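Local atomic coordinates of inorganic pyrophosphatase (Coxiella burnetii, PDB entry 3TR4), a protein that probably catalyses the magnesium-dependent hydrolysis of inorganic pyrophosphate to two phosphate ions, working as a homohexamer. Residues B[80-83]-B[84-87]; B[97-101]-B[102-106]; B[136-139]-B[140-144]; B[159-162]-B[163-166]. All coordinates share one frame; numbering follows the deposited sequence.

Interaction 1 of 4, residues B[80-83]-B[84-87]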
loop_
_atom_site.group_PDB
_atom_site.type_symbol
_atom_site.label_atom_id
_atom_site.label_comp_id
_atom_site.label_asym_id
_atom_site.label_seq_id
_atom_site.Cartn_x
_atom_site.Cartn_y
_atom_site.Cartn_z
ATOM N N PRO B 80 -7.859 -0.734 -9.684
ATOM C CA PRO B 80 -7.071 0.265 -10.419
ATOM C C PRO B 80 -6.149 -0.368 -11.466
ATOM O O PRO B 80 -5.646 -1.474 -11.272
ATOM C CB PRO B 80 -6.242 0.943 -9.321
ATOM C CG PRO B 80 -6.993 0.680 -8.048
ATOM C CD PRO B 80 -7.621 -0.671 -8.230
ATOM N N VAL B 81 -5.943 0.339 -12.573
ATOM C CA VAL B 81 -5.032 -0.101 -13.625
ATOM C C VAL B 81 -3.753 0.740 -13.584
ATOM O O VAL B 81 -3.808 1.952 -13.368
ATOM C CB VAL B 81 -5.684 0.033 -15.020
ATOM C CG1 VAL B 81 -4.678 -0.269 -16.119
ATOM C CG2 VAL B 81 -6.906 -0.880 -15.135
ATOM N N GLN B 82 -2.603 0.101 -13.790
ATOM C CA GLN B 82 -1.312 0.794 -13.737
ATOM C C GLN B 82 -1.150 1.824 -14.859
ATOM O O GLN B 82 -1.437 1.534 -16.019
ATOM C CB GLN B 82 -0.162 -0.223 -13.792
ATOM C CG GLN B 82 1.232 0.387 -13.964
ATOM C CD GLN B 82 2.337 -0.657 -13.927
ATOM O OE1 GLN B 82 2.581 -1.279 -12.894
ATOM N NE2 GLN B 82 3.007 -0.857 -15.056
ATOM N N PRO B 83 -0.670 3.032 -14.517
ATOM C CA PRO B 83 -0.429 4.063 -15.533
ATOM C C PRO B 83 0.501 3.547 -16.622
ATOM O O PRO B 83 1.468 2.849 -16.311
ATOM C CB PRO B 83 0.279 5.170 -14.748
ATOM C CG PRO B 83 -0.130 4.967 -13.341
ATOM C CD PRO B 83 -0.283 3.483 -13.169
ATOM N N GLY B 84 0.212 3.885 -17.874
ATOM C CA GLY B 84 1.062 3.493 -18.982
ATOM C C GLY B 84 0.540 2.272 -19.711
ATOM O O GLY B 84 1.056 1.893 -20.761
ATOM N N VAL B 85 -0.496 1.661 -19.148
ATOM C CA VAL B 85 -1.077 0.449 -19.707
ATOM C C VAL B 85 -2.186 0.778 -20.704
ATOM O O VAL B 85 -2.945 1.722 -20.509
ATOM C CB VAL B 85 -1.626 -0.455 -18.586
ATOM C CG1 VAL B 85 -2.441 -1.602 -19.161
ATOM C CG2 VAL B 85 -0.479 -0.981 -17.734
ATOM N N LEU B 86 -2.263 0.002 -21.779
ATOM C CA LEU B 86 -3.318 0.175 -22.773
ATOM C C LEU B 86 -4.429 -0.838 -22.517
ATOM O O LEU B 86 -4.161 -1.974 -22.137
ATOM C CB LEU B 86 -2.753 0.002 -24.184
ATOM C CG LEU B 86 -3.655 0.384 -25.361
ATOM C CD1 LEU B 86 -2.825 0.688 -26.596
ATOM C CD2 LEU B 86 -4.681 -0.704 -25.651
HETATM N N MSE B 87 -5.674 -0.423 -22.711
HETATM C CA MSE B 87 -6.804 -1.325 -22.530
HETATM C C MSE B 87 -7.920 -1.039 -23.526
HETATM O O MSE B 87 -8.045 0.075 -24.038
HETATM C CB MSE B 87 -7.328 -1.263 -21.092
HETATM C CG MSE B 87 -7.833 0.100 -20.655
HETATM SE SE MSE B 87 -8.293 0.116 -18.749
HETATM C CE MSE B 87 -9.620 -1.319 -18.752
#
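V81 and V85 meet across a tight turn, CG1 of V81 lying 3.9 Å from CB of V85 with the two side chains at about a right angle. The other methyl of V81, CG2, rests 4.0 Å from SE of M87, a selenomethionine. With chi1 at 173°, V81 holds CG1 anti to the backbone N, and this splits its two methyls between V85 and M87. The turn itself is a type II beta turn from Q82 to V85, closed by N of V85 donating to O of Q82 at 3.3 Å. CG2 of V85 packs against that same carbonyl oxygen, 3.2 Å from O of Q82. P83 and G84 occupy the two central positions, and G84 has the positive phi (99°) that a type II turn requires there. Further out, OD1 of N56 accepts from the backbone N of V81, and the backbones of G84 and V85 bond to I21. A neighbouring subunit supplies the OH of Y32 to the backbone N of Q82, and its F46 and L41 pack on V81 and V85. The turn thus leads from the loop after strand 72-75 into strand 86-99, alongside strand 16-23 and against a subunit interface.

Interaction 2 of 4, residues B[97-101]-B[102-106]. With MN (manganese (II) ion), chain I.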
loop_
_atom_site.group_PDB
_atom_site.type_symbol
_atom_site.label_atom_id
_atom_site.label_comp_id
_atom_site.label_asym_id
_atom_site.label_seq_id
_atom_site.Cartn_x
_atom_site.Cartn_y
_atom_site.Cartn_z
HETATM N N MSE B 97 -18.175 19.050 -19.787
HETATM C CA MSE B 97 -17.557 19.998 -18.872
HETATM C C MSE B 97 -16.699 21.004 -19.620
HETATM O O MSE B 97 -16.284 20.761 -20.753
HETATM C CB MSE B 97 -16.728 19.268 -17.802
HETATM C CG MSE B 97 -15.217 19.284 -18.021
HETATM SE SE MSE B 97 -14.191 18.480 -16.540
HETATM C CE MSE B 97 -14.738 19.656 -15.089
ATOM N N GLU B 98 -16.451 22.142 -18.987
ATOM C CA GLU B 98 -15.524 23.117 -19.545
ATOM C C GLU B 98 -14.510 23.521 -18.491
ATOM O O GLU B 98 -14.802 23.505 -17.292
ATOM C CB GLU B 98 -16.261 24.340 -20.094
ATOM C CG GLU B 98 -16.874 25.249 -19.044
ATOM C CD GLU B 98 -17.408 26.541 -19.641
ATOM O OE1 GLU B 98 -16.633 27.261 -20.307
ATOM O OE2 GLU B 98 -18.607 26.833 -19.452
ATOM N N ASP B 99 -13.305 23.857 -18.936
ATOM C CA ASP B 99 -12.289 24.351 -18.027
ATOM C C ASP B 99 -11.990 25.806 -18.357
ATOM O O ASP B 99 -12.753 26.446 -19.079
ATOM C CB ASP B 99 -11.025 23.484 -18.075
ATOM C CG ASP B 99 -10.441 23.366 -19.473
ATOM O OD1 ASP B 99 -10.661 24.281 -20.300
ATOM O OD2 ASP B 99 -9.749 22.358 -19.739
ATOM N N GLU B 100 -10.885 26.325 -17.834
ATOM C CA GLU B 100 -10.546 27.731 -18.030
ATOM C C GLU B 100 -10.393 28.092 -19.511
ATOM O O GLU B 100 -10.676 29.222 -19.910
ATOM C CB GLU B 100 -9.275 28.102 -17.252
ATOM C CG GLU B 100 -8.014 27.384 -17.707
ATOM C CD GLU B 100 -7.968 25.926 -17.282
ATOM O OE1 GLU B 100 -8.729 25.540 -16.368
ATOM O OE2 GLU B 100 -7.167 25.163 -17.862
ATOM N N ALA B 101 -9.962 27.127 -20.319
ATOM C CA ALA B 101 -9.668 27.383 -21.728
ATOM C C ALA B 101 -10.843 27.094 -22.664
ATOM O O ALA B 101 -10.937 27.676 -23.745
ATOM C CB ALA B 101 -8.432 26.599 -22.161
ATOM N N GLY B 102 -11.735 26.198 -22.252
ATOM C CA GLY B 102 -12.888 25.853 -23.064
ATOM C C GLY B 102 -13.366 24.430 -22.836
ATOM O O GLY B 102 -13.289 23.912 -21.724
ATOM N N GLU B 103 -13.860 23.800 -23.899
ATOM C CA GLU B 103 -14.390 22.438 -23.832
ATOM C C GLU B 103 -13.344 21.432 -23.364
ATOM O O GLU B 103 -12.186 21.486 -23.776
ATOM C CB GLU B 103 -14.930 22.023 -25.202
ATOM C CG GLU B 103 -15.385 20.574 -25.295
ATOM C CD GLU B 103 -16.744 20.343 -24.667
ATOM O OE1 GLU B 103 -17.236 21.245 -23.956
ATOM O OE2 GLU B 103 -17.325 19.260 -24.891
ATOM N N ASP B 104 -13.757 20.512 -22.498
ATOM C CA ASP B 104 -12.875 19.447 -22.036
ATOM C C ASP B 104 -13.695 18.278 -21.499
ATOM O O ASP B 104 -13.425 17.755 -20.415
ATOM C CB ASP B 104 -11.911 19.962 -20.963
ATOM C CG ASP B 104 -10.730 19.033 -20.745
ATOM O OD1 ASP B 104 -10.260 18.422 -21.730
ATOM O OD2 ASP B 104 -10.272 18.918 -19.587
ATOM N N SER B 105 -14.702 17.879 -22.269
ATOM C CA SER B 105 -15.558 16.759 -21.898
ATOM C C SER B 105 -14.771 15.459 -21.819
ATOM O O SER B 105 -13.650 15.362 -22.321
ATOM C CB SER B 105 -16.714 16.616 -22.885
ATOM O OG SER B 105 -17.634 17.680 -22.730
ATOM N N LYS B 106 -15.366 14.458 -21.185
ATOM C CA LYS B 106 -14.688 13.193 -20.976
ATOM C C LYS B 106 -15.646 12.020 -21.160
ATOM O O LYS B 106 -16.711 11.964 -20.542
ATOM C CB LYS B 106 -14.055 13.171 -19.585
ATOM C CG LYS B 106 -12.969 14.235 -19.405
ATOM C CD LYS B 106 -12.702 14.537 -17.944
ATOM C CE LYS B 106 -11.519 15.486 -17.791
ATOM N NZ LYS B 106 -11.582 16.638 -18.731
HETATM MN MN MN I . -8.106 17.099 -21.672
HETATM O O HOH W 1 -10.236 23.375 -22.645
HETATM O O HOH W 2 -8.342 16.750 -23.617
HETATM O O HOH W 3 -5.805 16.151 -21.787
#
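D99 and D104 bring their carboxylates together from different torsions: CG of D99 sits between its own backbone N and carbonyl carbon (chi1 56°), which turns the group back over the loop, whereas CG of D104 is anti to its backbone N (chi1 -163°). OD1 of D99 is gripped by two amides. N of G102 reaches it at 2.9 Å, nearly along the C-O axis, while N of A101 comes from above the carboxylate plane and closes an Asx turn. The backbones add a shorter bond, from N of D99 to O of G102 at 2.8 Å, and N of D104 donates to O of M97 at 3.1 Å, flanking the bridge between E98 and E103. OD2 of D99 lies 3.5 Å from OD2 of D104, a proximity of like charges probably eased by K106, whose NZ forms a salt bridge with OD2 of D104 at 2.8 Å. That ammonium meets the carboxylate from well above its plane and also bonds to O of D104, fixing the rotation of the group. OD1 of D104 is then left to bind manganese at 2.5 Å. Two waters and D72 share the ion, and NZ of K106 also bonds to D72. The loop between strands 86-99 and 106-111 therefore carries one aspartate of the metal site formed by D67, D72 and D104, consistent with the acidic metal centre of family I pyrophosphatases.

Interaction 3 of 4, residues B[136-139]-B[140-144]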
loop_
_atom_site.group_PDB
_atom_site.type_symbol
_atom_site.label_atom_id
_atom_site.label_comp_id
_atom_site.label_asym_id
_atom_site.label_seq_id
_atom_site.Cartn_x
_atom_site.Cartn_y
_atom_site.Cartn_z
ATOM N N ILE B 136 -18.142 11.427 -9.194
ATOM C CA ILE B 136 -17.264 11.736 -10.314
ATOM C C ILE B 136 -17.404 13.193 -10.744
ATOM O O ILE B 136 -16.404 13.886 -10.927
ATOM C CB ILE B 136 -17.521 10.810 -11.515
ATOM C CG1 ILE B 136 -17.129 9.373 -11.161
ATOM C CG2 ILE B 136 -16.743 11.295 -12.739
ATOM C CD1 ILE B 136 -17.512 8.357 -12.210
ATOM N N SER B 137 -18.645 13.649 -10.901
ATOM C CA SER B 137 -18.910 15.035 -11.282
ATOM C C SER B 137 -18.366 16.000 -10.239
ATOM O O SER B 137 -17.742 17.006 -10.573
ATOM C CB SER B 137 -20.409 15.266 -11.459
ATOM O OG SER B 137 -20.955 14.332 -12.373
ATOM N N HIS B 138 -18.610 15.686 -8.972
ATOM C CA HIS B 138 -18.112 16.503 -7.874
ATOM C C HIS B 138 -16.595 16.640 -7.945
ATOM O O HIS B 138 -16.057 17.741 -7.821
ATOM C CB HIS B 138 -18.522 15.898 -6.532
ATOM C CG HIS B 138 -18.014 16.658 -5.349
ATOM N ND1 HIS B 138 -16.986 16.197 -4.555
ATOM C CD2 HIS B 138 -18.387 17.851 -4.828
ATOM C CE1 HIS B 138 -16.751 17.069 -3.590
ATOM N NE2 HIS B 138 -17.587 18.083 -3.735
ATOM N N PHE B 139 -15.906 15.519 -8.150
ATOM C CA PHE B 139 -14.452 15.542 -8.268
ATOM C C PHE B 139 -13.965 16.507 -9.348
ATOM O O PHE B 139 -13.077 17.319 -9.107
ATOM C CB PHE B 139 -13.887 14.144 -8.540
ATOM C CG PHE B 139 -12.397 14.136 -8.777
ATOM C CD1 PHE B 139 -11.888 14.208 -10.063
ATOM C CD2 PHE B 139 -11.509 14.075 -7.713
ATOM C CE1 PHE B 139 -10.520 14.211 -10.288
ATOM C CE2 PHE B 139 -10.140 14.077 -7.928
ATOM C CZ PHE B 139 -9.644 14.147 -9.220
ATOM N N PHE B 140 -14.537 16.419 -10.542
ATOM C CA PHE B 140 -14.047 17.248 -11.638
ATOM C C PHE B 140 -14.439 18.716 -11.504
ATOM O O PHE B 140 -13.809 19.591 -12.095
ATOM C CB PHE B 140 -14.425 16.657 -12.995
ATOM C CG PHE B 140 -13.582 15.477 -13.371
ATOM C CD1 PHE B 140 -12.282 15.659 -13.820
ATOM C CD2 PHE B 140 -14.067 14.189 -13.237
ATOM C CE1 PHE B 140 -11.489 14.577 -14.150
ATOM C CE2 PHE B 140 -13.276 13.098 -13.567
ATOM C CZ PHE B 140 -11.988 13.294 -14.024
ATOM N N GLU B 141 -15.457 18.983 -10.699
ATOM C CA GLU B 141 -15.835 20.353 -10.401
ATOM C C GLU B 141 -14.897 20.987 -9.377
ATOM O O GLU B 141 -14.710 22.201 -9.370
ATOM C CB GLU B 141 -17.272 20.410 -9.880
ATOM C CG GLU B 141 -18.311 19.971 -10.890
ATOM C CD GLU B 141 -19.542 20.851 -10.873
ATOM O OE1 GLU B 141 -19.544 21.882 -11.582
ATOM O OE2 GLU B 141 -20.503 20.513 -10.150
ATOM N N ARG B 142 -14.302 20.163 -8.519
ATOM C CA ARG B 142 -13.568 20.685 -7.370
ATOM C C ARG B 142 -12.055 20.454 -7.396
ATOM O O ARG B 142 -11.328 21.058 -6.610
ATOM C CB ARG B 142 -14.148 20.119 -6.067
ATOM C CG ARG B 142 -15.583 20.528 -5.785
ATOM C CD ARG B 142 -15.756 22.037 -5.881
ATOM N NE ARG B 142 -16.761 22.534 -4.945
ATOM C CZ ARG B 142 -18.067 22.313 -5.057
ATOM N NH1 ARG B 142 -18.538 21.588 -6.063
ATOM N NH2 ARG B 142 -18.905 22.809 -4.156
ATOM N N TYR B 143 -11.580 19.592 -8.289
ATOM C CA TYR B 143 -10.183 19.167 -8.229
ATOM C C TYR B 143 -9.156 20.243 -8.614
ATOM O O TYR B 143 -7.963 20.076 -8.365
ATOM C CB TYR B 143 -9.952 17.867 -9.012
ATOM C CG TYR B 143 -9.836 18.008 -10.514
ATOM C CD1 TYR B 143 -8.849 17.323 -11.212
ATOM C CD2 TYR B 143 -10.719 18.800 -11.237
ATOM C CE1 TYR B 143 -8.733 17.431 -12.583
ATOM C CE2 TYR B 143 -10.608 18.916 -12.618
ATOM C CZ TYR B 143 -9.614 18.227 -13.282
ATOM O OH TYR B 143 -9.488 18.329 -14.650
ATOM N N LYS B 144 -9.617 21.344 -9.199
ATOM C CA LYS B 144 -8.725 22.449 -9.551
ATOM C C LYS B 144 -8.817 23.603 -8.552
ATOM O O LYS B 144 -8.153 24.629 -8.711
ATOM C CB LYS B 144 -9.035 22.971 -10.957
ATOM C CG LYS B 144 -8.686 22.015 -12.090
ATOM C CD LYS B 144 -8.925 22.682 -13.441
ATOM C CE LYS B 144 -8.364 21.855 -14.585
ATOM N NZ LYS B 144 -8.441 22.581 -15.885
#
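F139 and F140, neighbours on the last turns of helix 130-142, have their rings almost perpendicular, at 89°, with centroids 5.0 Å apart. This is a T-shaped contact in which the edge of F139 meets the face of F140, CD1 of F139 standing over the centre of that ring. Their torsions set the pair up: CG of F139 is anti to its backbone N (chi1 175°), whereas CG of F140 is anti to its carbonyl carbon (chi1 -76°). A face of the F139 ring receives CB of Y143, 3.9 Å from the ring centroid and close to the normal, a CH-pi contact. The rings of F139 and Y143 meet obliquely, with CE1 of F139 3.7 Å from CD1 of Y143. At the edge of F140, CG2 of I136 lies 4.0 Å from CD2 of F140, the two side chains running side by side.

H138 takes the other flank. CG of R142 lies over its imidazole face, 4.1 Å from the ring centroid, while NE2 of H138 bonds to D145 of a neighbouring subunit. Beneath the side chains, N of F140 donates to O of I136 at 3.2 Å in regular helical fashion. The pattern then frays: the bond from N of Y143 to O of F139 is weak despite its 2.8 Å length, and N of R142 meets O of F139 from well above the carbonyl plane. F140 also packs on M95, M97, V154 and L74. F139, F140 and Y143 thus form an aromatic cluster at the helix end. Y143 is predicted to bind substrate and its side chain comes within about 7 Å of the bound manganese, consistent with the cluster bordering the pyrophosphatase active site.

Interaction 4 of 4, residues B[159-162]-B[163-166]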
loop_
_atom_site.group_PDB
_atom_site.type_symbol
_atom_site.label_atom_id
_atom_site.label_comp_id
_atom_site.label_asym_id
_atom_site.label_seq_id
_atom_site.Cartn_x
_atom_site.Cartn_y
_atom_site.Cartn_z
ATOM N N ASP B 159 -25.570 10.852 -23.226
ATOM C CA ASP B 159 -25.677 9.417 -23.486
ATOM C C ASP B 159 -24.618 8.862 -24.440
ATOM O O ASP B 159 -23.772 9.596 -24.961
ATOM C CB ASP B 159 -27.084 9.066 -23.984
ATOM C CG ASP B 159 -27.446 9.774 -25.281
ATOM O OD1 ASP B 159 -26.539 10.027 -26.105
ATOM O OD2 ASP B 159 -28.642 10.074 -25.479
ATOM N N LYS B 160 -24.685 7.551 -24.658
ATOM C CA LYS B 160 -23.723 6.838 -25.493
ATOM C C LYS B 160 -23.631 7.420 -26.903
ATOM O O LYS B 160 -22.545 7.510 -27.472
ATOM C CB LYS B 160 -24.088 5.353 -25.546
ATOM C CG LYS B 160 -23.113 4.460 -26.302
ATOM C CD LYS B 160 -23.611 3.016 -26.273
ATOM C CE LYS B 160 -22.874 2.134 -27.265
ATOM N NZ LYS B 160 -21.416 2.082 -26.974
ATOM N N GLU B 161 -24.770 7.816 -27.461
ATOM C CA GLU B 161 -24.790 8.428 -28.786
ATOM C C GLU B 161 -23.985 9.727 -28.812
ATOM O O GLU B 161 -23.277 10.006 -29.779
ATOM C CB GLU B 161 -26.227 8.685 -29.250
ATOM C CG GLU B 161 -26.316 9.429 -30.574
ATOM C CD GLU B 161 -25.562 8.727 -31.689
ATOM O OE1 GLU B 161 -25.596 7.478 -31.739
ATOM O OE2 GLU B 161 -24.928 9.425 -32.510
ATOM N N ALA B 162 -24.097 10.518 -27.750
ATOM C CA ALA B 162 -23.305 11.738 -27.632
ATOM C C ALA B 162 -21.820 11.403 -27.551
ATOM O O ALA B 162 -20.989 12.083 -28.153
ATOM C CB ALA B 162 -23.734 12.548 -26.421
ATOM N N ALA B 163 -21.487 10.350 -26.811
ATOM C CA ALA B 163 -20.091 9.947 -26.670
ATOM C C ALA B 163 -19.527 9.549 -28.027
ATOM O O ALA B 163 -18.393 9.894 -28.372
ATOM C CB ALA B 163 -19.961 8.798 -25.672
ATOM N N LYS B 164 -20.336 8.827 -28.795
ATOM C CA LYS B 164 -19.959 8.385 -30.131
ATOM C C LYS B 164 -19.654 9.566 -31.048
ATOM O O LYS B 164 -18.631 9.582 -31.733
ATOM C CB LYS B 164 -21.075 7.528 -30.729
ATOM C CG LYS B 164 -20.774 6.955 -32.102
ATOM C CD LYS B 164 -21.824 5.923 -32.480
ATOM C CE LYS B 164 -21.476 5.225 -33.780
ATOM N NZ LYS B 164 -22.320 4.019 -33.990
ATOM N N LYS B 165 -20.547 10.551 -31.058
ATOM C CA LYS B 165 -20.355 11.750 -31.865
ATOM C C LYS B 165 -19.000 12.388 -31.583
ATOM O O LYS B 165 -18.213 12.618 -32.499
ATOM C CB LYS B 165 -21.466 12.765 -31.602
ATOM C CG LYS B 165 -22.803 12.399 -32.217
ATOM C CD LYS B 165 -23.832 13.486 -31.954
ATOM C CE LYS B 165 -23.327 14.842 -32.420
ATOM N NZ LYS B 165 -24.302 15.929 -32.132
ATOM N N GLU B 166 -18.738 12.667 -30.309
ATOM C CA GLU B 166 -17.495 13.304 -29.897
ATOM C C GLU B 166 -16.291 12.443 -30.258
ATOM O O GLU B 166 -15.258 12.953 -30.698
ATOM C CB GLU B 166 -17.514 13.582 -28.393
ATOM C CG GLU B 166 -16.252 14.253 -27.877
ATOM C CD GLU B 166 -16.085 15.665 -28.408
ATOM O OE1 GLU B 166 -17.114 16.318 -28.688
ATOM O OE2 GLU B 166 -14.928 16.117 -28.552
#
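The carboxylate of E161 touches two lysines one turn further on through its two oxygens, OE2 lying 3.7 Å from CG of K165 and OE1 4.1 Å from CD of K164. No ring takes part, and the flat groups are the carboxylates of E161 and D159. CG of E161 is anti to the backbone N, and a bend at chi2 (56°) carries the carboxylate onward along the helix, toward K164 and K165. The charged ends stay apart: OE1 of E161 is 5.3 Å from NZ of K164, too far for a salt bridge. The D159 carboxylate serves the backbone instead. Its OD1 accepts from N of A162 at 3.0 Å, met almost head-on, which makes D159 the N-cap of helix 160-175.

Regular helical bonds follow. N of A163 donates to O of D159 at 3.0 Å, N of K164 to O of K160 at 2.9 Å, and N of E166 to O of A162 with an almost straight N-H...O angle of 175°. CB of K165 lies 3.5 Å from O of A162. The amine of K160 is held by a salt bridge with D15 and a bond to O of A91. On the inner side of the helix A162, A163 and E166 pack on I94 of strand 86-99.

Chemically, the capping aspartate and E161 put negative charge on the first turn, where it probably interacts favourably with the helix dipole, while the ammonium groups of K164 and K165, not in contact with the carboxylate of E161, probably give it a weaker attraction than a direct ion pair would.

In the fold
Along the chain the four contacts follow in series. Interactions 1 and 2 lie at the two ends of strand 86-99, their centres 24 Å apart on opposite sides of the chain's centre. Interaction 3, at the end of helix 130-142, touches interaction 2: NZ of K144 forms a salt bridge with OE1 of E100 at 3.0 Å, and F140 packs on M97 and K106, which joins the aromatic cluster to the metal-binding loop. Interaction 4 starts helix 160-175, its centre 16 Å from that of interaction 2, and packs on the same long strand. Strand 86-99 thus links a subunit interface at 80-87 with the manganese site, while 136-144 combines another interface with the predicted substrate pocket.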